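Local structure of protein Tube (Drosophila melanogaster, 1D2Z) at residues D44-S49 / R104-V109. The protein recruits the kinase Pelle to the plasma membrane through its death domain, a step of the Toll pathway that sets embryonic dorsoventral polarity. Numbering follows the deposited sequence.
Sequences DVQACS and RPTVGV
Ser-49 and Gly-108 bring the two backbones closest, their CA atoms 4.3 Å apart, while at the other end Val-45 and Pro-105 stand 6.2 Å apart, CA to CA. The short, weakly bonded helix 45-49 lies here against the loop 104-106 and the first turn of helix 107-116. At the near end Gly-108 CA makes a CA-H...O contact with Ser-49 O; the glycine has no side chain to stand between it and that carbonyl.

A chain of hydrogen bonds links the segments. Thr-106 OG1 donates to Ser-49 OG at 2.6 Å, and Ser-49 OG in turn donates to Val-45 O, from above the carbonyl plane and off its lone pairs. Thr-106 is also the N-cap of the helix that follows: with chi1 at 55°, OG1 sits between backbone N and carbonyl carbon and takes a weak bond from Val-109 N at 3.5 Å. Replacing Ser-49 by an alanine removes the hydroxyl in the middle, which would probably leave Thr-106 OG1 without its acceptor and Val-45 O without that donor.

Beside the hydroxyls, the side chains of Val-45 and Thr-106 run alongside each other, pointing opposite ways, and Val-45 CG1 and Thr-106 CG2 press to a tight 3.4 Å. Val-45 CG1 also reaches Arg-104 O at 3.1 Å. Val-109 CG2 packs against the same helix, 4.0 Å from both Val-45 CG1 and Cys-48 CB. At the edge, a water accepts from Gln-46 NE2 and donates to Arg-104 O, while Asn-8 bonds Gln-46 OE1; Gln-112 NE2 hydrogen-bonds both Cys-48 O and Gly-108 O, joining the two segments from outside.

This is buried packing within the helical bundle of the Tube death domain, joining a short helix to the capped N-terminus of a longer one.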
ATOM      1  N   ASP B  44      -3.676 -15.539 -19.022  1.00 49.08           N
ATOM      2  CA  ASP B  44      -3.936 -15.074 -20.376  1.00 48.90           C
ATOM      3  C   ASP B  44      -4.055 -13.576 -20.098  1.00 48.06           C
ATOM      4  O   ASP B  44      -5.152 -13.045 -19.917  1.00 47.68           O
ATOM      5  CB  ASP B  44      -5.259 -15.653 -20.897  1.00 49.56           C
ATOM      6  CG  ASP B  44      -5.563 -15.252 -22.342  1.00 51.89           C
ATOM      7  OD1 ASP B  44      -4.906 -14.332 -22.880  1.00 49.11           O
ATOM      8  OD2 ASP B  44      -6.483 -15.860 -22.935  1.00 52.45           O
ATOM      9  N   VAL B  45      -2.897 -12.936 -19.966  1.00 47.95           N
ATOM     10  CA  VAL B  45      -2.771 -11.516 -19.653  1.00 47.82           C
ATOM     11  C   VAL B  45      -3.763 -10.566 -20.307  1.00 48.80           C
ATOM     12  O   VAL B  45      -4.391  -9.763 -19.620  1.00 48.37           O
ATOM     13  CB  VAL B  45      -1.335 -11.025 -19.923  1.00 47.65           C
ATOM     14  CG1 VAL B  45      -1.239  -9.526 -19.742  1.00 47.39           C
ATOM     15  CG2 VAL B  45      -0.380 -11.713 -18.981  1.00 45.86           C
ATOM     16  N   GLN B  46      -3.889 -10.642 -21.627  1.00 50.40           N
ATOM     17  CA  GLN B  46      -4.810  -9.766 -22.343  1.00 51.80           C
ATOM     18  C   GLN B  46      -6.256  -9.983 -21.902  1.00 49.69           C
ATOM     19  O   GLN B  46      -6.994  -9.024 -21.682  1.00 50.40           O
ATOM     20  CB  GLN B  46      -4.657  -9.947 -23.858  1.00 53.94           C
ATOM     21  CG  GLN B  46      -3.336  -9.394 -24.417  1.00 55.98           C
ATOM     22  CD  GLN B  46      -3.192  -7.885 -24.222  1.00 56.75           C
ATOM     23  OE1 GLN B  46      -4.148  -7.129 -24.404  1.00 57.91           O
ATOM     24  NE2 GLN B  46      -1.993  -7.444 -23.851  1.00 55.73           N
ATOM     25  N   ALA B  47      -6.633 -11.245 -21.724  1.00 49.03           N
ATOM     26  CA  ALA B  47      -7.981 -11.593 -21.293  1.00 48.44           C
ATOM     27  C   ALA B  47      -8.230 -11.194 -19.833  1.00 47.83           C
ATOM     28  O   ALA B  47      -9.363 -10.916 -19.449  1.00 47.53           O
ATOM     29  CB  ALA B  47      -8.222 -13.082 -21.482  1.00 47.59           C
ATOM     30  N   CYS B  48      -7.160 -11.152 -19.038  1.00 46.50           N
ATOM     31  CA  CYS B  48      -7.245 -10.794 -17.621  1.00 44.41           C
ATOM     32  C   CYS B  48      -7.080  -9.301 -17.337  1.00 43.11           C
ATOM     33  O   CYS B  48      -7.297  -8.863 -16.206  1.00 44.48           O
ATOM     34  CB  CYS B  48      -6.188 -11.560 -16.818  1.00 42.91           C
ATOM     35  SG  CYS B  48      -6.475 -13.329 -16.616  1.00 43.71           S
ATOM     36  N   SER B  49      -6.711  -8.526 -18.357  1.00 41.76           N
ATOM     37  CA  SER B  49      -6.478  -7.085 -18.207  1.00 39.24           C
ATOM     38  C   SER B  49      -7.692  -6.204 -17.921  1.00 39.82           C
ATOM     39  O   SER B  49      -7.584  -5.220 -17.180  1.00 39.43           O
ATOM     40  CB  SER B  49      -5.740  -6.535 -19.430  1.00 40.48           C
ATOM     41  OG  SER B  49      -4.452  -7.110 -19.566  1.00 37.17           O
ATOM     42  N   ARG B 104       3.309 -11.430 -21.127  1.00 66.41           N
ATOM     43  CA  ARG B 104       3.898 -10.184 -20.632  1.00 61.40           C
ATOM     44  C   ARG B 104       2.851  -9.423 -19.825  1.00 56.80           C
ATOM     45  O   ARG B 104       1.809  -9.042 -20.358  1.00 56.41           O
ATOM     46  CB  ARG B 104       4.345  -9.307 -21.801  1.00 63.11           C
ATOM     47  CG  ARG B 104       5.400  -9.913 -22.704  1.00 66.52           C
ATOM     48  CD  ARG B 104       6.780  -9.818 -22.086  1.00 67.96           C
ATOM     49  NE  ARG B 104       7.826 -10.077 -23.073  1.00 71.87           N
ATOM     50  CZ  ARG B 104       8.134 -11.280 -23.546  1.00 72.29           C
ATOM     51  NH1 ARG B 104       7.478 -12.354 -23.124  1.00 72.28           N
ATOM     52  NH2 ARG B 104       9.096 -11.411 -24.448  1.00 73.77           N
ATOM     53  N   PRO B 105       3.131  -9.156 -18.540  1.00 52.11           N
ATOM     54  CA  PRO B 105       2.191  -8.435 -17.675  1.00 47.13           C
ATOM     55  C   PRO B 105       1.800  -7.046 -18.171  1.00 43.42           C
ATOM     56  O   PRO B 105       2.604  -6.336 -18.774  1.00 42.63           O
ATOM     57  CB  PRO B 105       2.932  -8.379 -16.344  1.00 48.31           C
ATOM     58  CG  PRO B 105       4.373  -8.392 -16.755  1.00 47.74           C
ATOM     59  CD  PRO B 105       4.381  -9.448 -17.816  1.00 49.15           C
ATOM     60  N   THR B 106       0.557  -6.670 -17.883  1.00 39.34           N
ATOM     61  CA  THR B 106       0.005  -5.381 -18.279  1.00 35.62           C
ATOM     62  C   THR B 106      -0.424  -4.551 -17.070  1.00 35.49           C
ATOM     63  O   THR B 106      -0.486  -5.057 -15.948  1.00 33.12           O
ATOM     64  CB  THR B 106      -1.230  -5.577 -19.177  1.00 36.14           C
ATOM     65  OG1 THR B 106      -2.174  -6.418 -18.500  1.00 34.58           O
ATOM     66  CG2 THR B 106      -0.838  -6.218 -20.515  1.00 34.86           C
ATOM     67  N   VAL B 107      -0.748  -3.284 -17.324  1.00 33.89           N
ATOM     68  CA  VAL B 107      -1.198  -2.354 -16.294  1.00 33.54           C
ATOM     69  C   VAL B 107      -2.492  -2.835 -15.625  1.00 34.28           C
ATOM     70  O   VAL B 107      -2.685  -2.634 -14.422  1.00 33.18           O
ATOM     71  CB  VAL B 107      -1.438  -0.939 -16.885  1.00 36.43           C
ATOM     72  CG1 VAL B 107      -2.075  -0.022 -15.844  1.00 35.08           C
ATOM     73  CG2 VAL B 107      -0.121  -0.334 -17.373  1.00 37.78           C
ATOM     74  N   GLY B 108      -3.373  -3.450 -16.415  1.00 31.78           N
ATOM     75  CA  GLY B 108      -4.643  -3.949 -15.904  1.00 31.38           C
ATOM     76  C   GLY B 108      -4.446  -5.133 -14.975  1.00 32.48           C
ATOM     77  O   GLY B 108      -5.127  -5.246 -13.958  1.00 30.31           O
ATOM     78  N   VAL B 109      -3.524  -6.024 -15.338  1.00 32.31           N
ATOM     79  CA  VAL B 109      -3.211  -7.185 -14.518  1.00 33.42           C
ATOM     80  C   VAL B 109      -2.523  -6.715 -13.236  1.00 32.24           C
ATOM     81  O   VAL B 109      -2.817  -7.215 -12.154  1.00 32.73           O
ATOM     82  CB  VAL B 109      -2.319  -8.193 -15.281  1.00 34.11           C
ATOM     83  CG1 VAL B 109      -1.659  -9.167 -14.318  1.00 35.30           C
ATOM     84  CG2 VAL B 109      -3.162  -8.961 -16.290  1.00 37.05           C
TER
HETATM   85  O   HOH W   1       0.309  -8.841 -22.714  1.00 54.85           O